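Local coordinates for protein UDP-glucose:anthocyanidin 3-O-glucosyltransferase (PDB 4REL) that belongs to a glycosyltransferase family with the GT-B fold, in which two Rossmann-like domains face each other across a cleft, at residues A[215-220]-A[420-425]. Sequence-based numbering, arbitrary orientation.
Sequences AELDPP and QIVQDA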
loop_
_atom_site.group_PDB
_atom_site.type_symbol
_atom_site.label_atom_id
_atom_site.label_comp_id
_atom_site.label_asym_id
_atom_site.label_seq_id
_atom_site.Cartn_x
_atom_site.Cartn_y
_atom_site.Cartn_z
ATOM N N ALA A 215 -7.132 12.810 -1.407
ATOM C CA ALA A 215 -7.341 13.704 -0.272
ATOM C C ALA A 215 -8.810 13.767 0.140
ATOM O O ALA A 215 -9.131 13.874 1.326
ATOM C CB ALA A 215 -6.821 15.100 -0.602
ATOM N N GLU A 216 -9.692 13.684 -0.855
ATOM C CA GLU A 216 -11.136 13.779 -0.639
ATOM C C GLU A 216 -11.698 12.629 0.196
ATOM O O GLU A 216 -12.805 12.724 0.729
ATOM C CB GLU A 216 -11.855 13.868 -1.994
ATOM C CG GLU A 216 -11.571 15.146 -2.783
ATOM C CD GLU A 216 -10.286 15.097 -3.611
ATOM O OE1 GLU A 216 -9.477 14.157 -3.446
ATOM O OE2 GLU A 216 -10.093 16.012 -4.441
ATOM N N LEU A 217 -10.934 11.549 0.328
ATOM C CA LEU A 217 -11.369 10.389 1.112
ATOM C C LEU A 217 -10.869 10.391 2.550
ATOM O O LEU A 217 -11.379 9.648 3.386
ATOM C CB LEU A 217 -10.930 9.079 0.445
ATOM C CG LEU A 217 -11.762 8.533 -0.706
ATOM C CD1 LEU A 217 -11.316 7.104 -1.024
ATOM C CD2 LEU A 217 -13.235 8.557 -0.348
ATOM N N ASP A 218 -9.846 11.188 2.833
ATOM C CA ASP A 218 -9.309 11.260 4.188
ATOM C C ASP A 218 -10.158 12.216 5.016
ATOM O O ASP A 218 -10.721 13.175 4.480
ATOM C CB ASP A 218 -7.847 11.734 4.171
ATOM C CG ASP A 218 -6.873 10.631 3.805
ATOM O OD1 ASP A 218 -7.271 9.441 3.828
ATOM O OD2 ASP A 218 -5.703 10.950 3.492
ATOM N N PRO A 219 -10.260 11.964 6.332
ATOM C CA PRO A 219 -11.021 12.893 7.175
ATOM C C PRO A 219 -10.384 14.274 7.114
ATOM O O PRO A 219 -9.163 14.378 7.278
ATOM C CB PRO A 219 -10.867 12.303 8.571
ATOM C CG PRO A 219 -10.603 10.831 8.329
ATOM C CD PRO A 219 -9.765 10.799 7.088
ATOM N N PRO A 220 -11.183 15.317 6.828
ATOM C CA PRO A 220 -10.644 16.673 6.668
ATOM C C PRO A 220 -9.832 17.153 7.878
ATOM O O PRO A 220 -8.839 17.863 7.695
ATOM C CB PRO A 220 -11.901 17.529 6.482
ATOM C CG PRO A 220 -12.908 16.590 5.905
ATOM C CD PRO A 220 -12.622 15.244 6.513
ATOM N N GLN A 420 -17.785 7.334 -6.597
ATOM C CA GLN A 420 -18.068 8.602 -7.271
ATOM C C GLN A 420 -17.143 9.708 -6.751
ATOM O O GLN A 420 -16.661 10.544 -7.512
ATOM C CB GLN A 420 -19.542 8.986 -7.094
ATOM C CG GLN A 420 -19.941 10.275 -7.807
ATOM C CD GLN A 420 -19.952 10.135 -9.329
ATOM O OE1 GLN A 420 -20.591 9.234 -9.879
ATOM N NE2 GLN A 420 -19.246 11.033 -10.013
ATOM N N ILE A 421 -16.883 9.705 -5.449
ATOM C CA ILE A 421 -15.924 10.647 -4.864
ATOM C C ILE A 421 -14.531 10.489 -5.484
ATOM O O ILE A 421 -13.889 11.483 -5.848
ATOM C CB ILE A 421 -15.859 10.496 -3.327
ATOM C CG1 ILE A 421 -17.169 10.980 -2.703
ATOM C CG2 ILE A 421 -14.680 11.269 -2.741
ATOM C CD1 ILE A 421 -17.355 10.545 -1.267
ATOM N N VAL A 422 -14.073 9.246 -5.622
ATOM C CA VAL A 422 -12.780 8.992 -6.254
ATOM C C VAL A 422 -12.793 9.482 -7.704
ATOM O O VAL A 422 -11.850 10.147 -8.148
ATOM C CB VAL A 422 -12.365 7.497 -6.182
ATOM C CG1 VAL A 422 -11.156 7.235 -7.060
ATOM C CG2 VAL A 422 -12.071 7.093 -4.752
ATOM N N GLN A 423 -13.867 9.192 -8.436
ATOM C CA GLN A 423 -13.933 9.612 -9.840
ATOM C C GLN A 423 -13.808 11.124 -9.957
ATOM O O GLN A 423 -13.096 11.633 -10.823
ATOM C CB GLN A 423 -15.202 9.076 -10.535
ATOM C CG GLN A 423 -15.109 7.591 -10.860
ATOM C CD GLN A 423 -16.414 6.964 -11.307
ATOM O OE1 GLN A 423 -16.432 6.104 -12.199
ATOM N NE2 GLN A 423 -17.507 7.359 -10.667
ATOM N N ASP A 424 -14.464 11.848 -9.060
ATOM C CA ASP A 424 -14.344 13.307 -9.068
ATOM C C ASP A 424 -12.982 13.804 -8.533
ATOM O O ASP A 424 -12.532 14.893 -8.885
ATOM C CB ASP A 424 -15.526 13.953 -8.333
ATOM C CG ASP A 424 -16.875 13.622 -8.983
ATOM O OD1 ASP A 424 -16.937 13.515 -10.230
ATOM O OD2 ASP A 424 -17.875 13.470 -8.248
ATOM N N ALA A 425 -12.320 12.993 -7.712
ATOM C CA ALA A 425 -11.010 13.344 -7.142
ATOM C C ALA A 425 -9.889 13.272 -8.188
ATOM O O ALA A 425 -8.956 14.084 -8.175
ATOM C CB ALA A 425 -10.676 12.444 -5.963
HETATM O O HOH W 1 -7.765 14.507 -5.722
HETATM O O HOH W 2 -12.884 16.488 -5.949
#
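L217 lays its two methyl branches against neighbouring residues of helix 409-425. Its CD1 meets V422 CG2 at 3.8 Å, and its CD2 meets I421 CG2 at 3.9 Å. The side chains cross at a slant. This is the closely packed part of the contact: L217 and V422 are buried. L217 also touches V353 and V422 touches S354, both on helix 346-354. I421 CG2 also touches E216 CB, so one methyl serves two residues of the loop.

The other side is wetter. The E216 chain bends at chi2 (84°), which brings its carboxylate to the last turn of the helix. There OE1 lies 3.3 Å from A425 CB. Two waters link this carboxylate to the helix backbone. One lies 2.9 Å from E216 OE1 and 2.8 Å from A425 O, and probably shares its protons among these and other acceptors. The other donates to E216 OE2 at 3.2 Å and weakly to D424 O. E216 OE2 also accepts a bond from the backbone N of Q431, at the start of helix 431-445.

The contact joins the loop after strand 208-211, an inner strand of the N-terminal seven-stranded sheet, to helix 409-425 of the C-terminal half. L217 O takes a further bond from W379 NE1. The methyl contacts of L217 and I421 are apolar, E216 OE1 rests directly on the A425 methyl, and the carboxylate reaches the carbonyls of the helix C-terminus through water, which probably eases the repulsion between these oxygens.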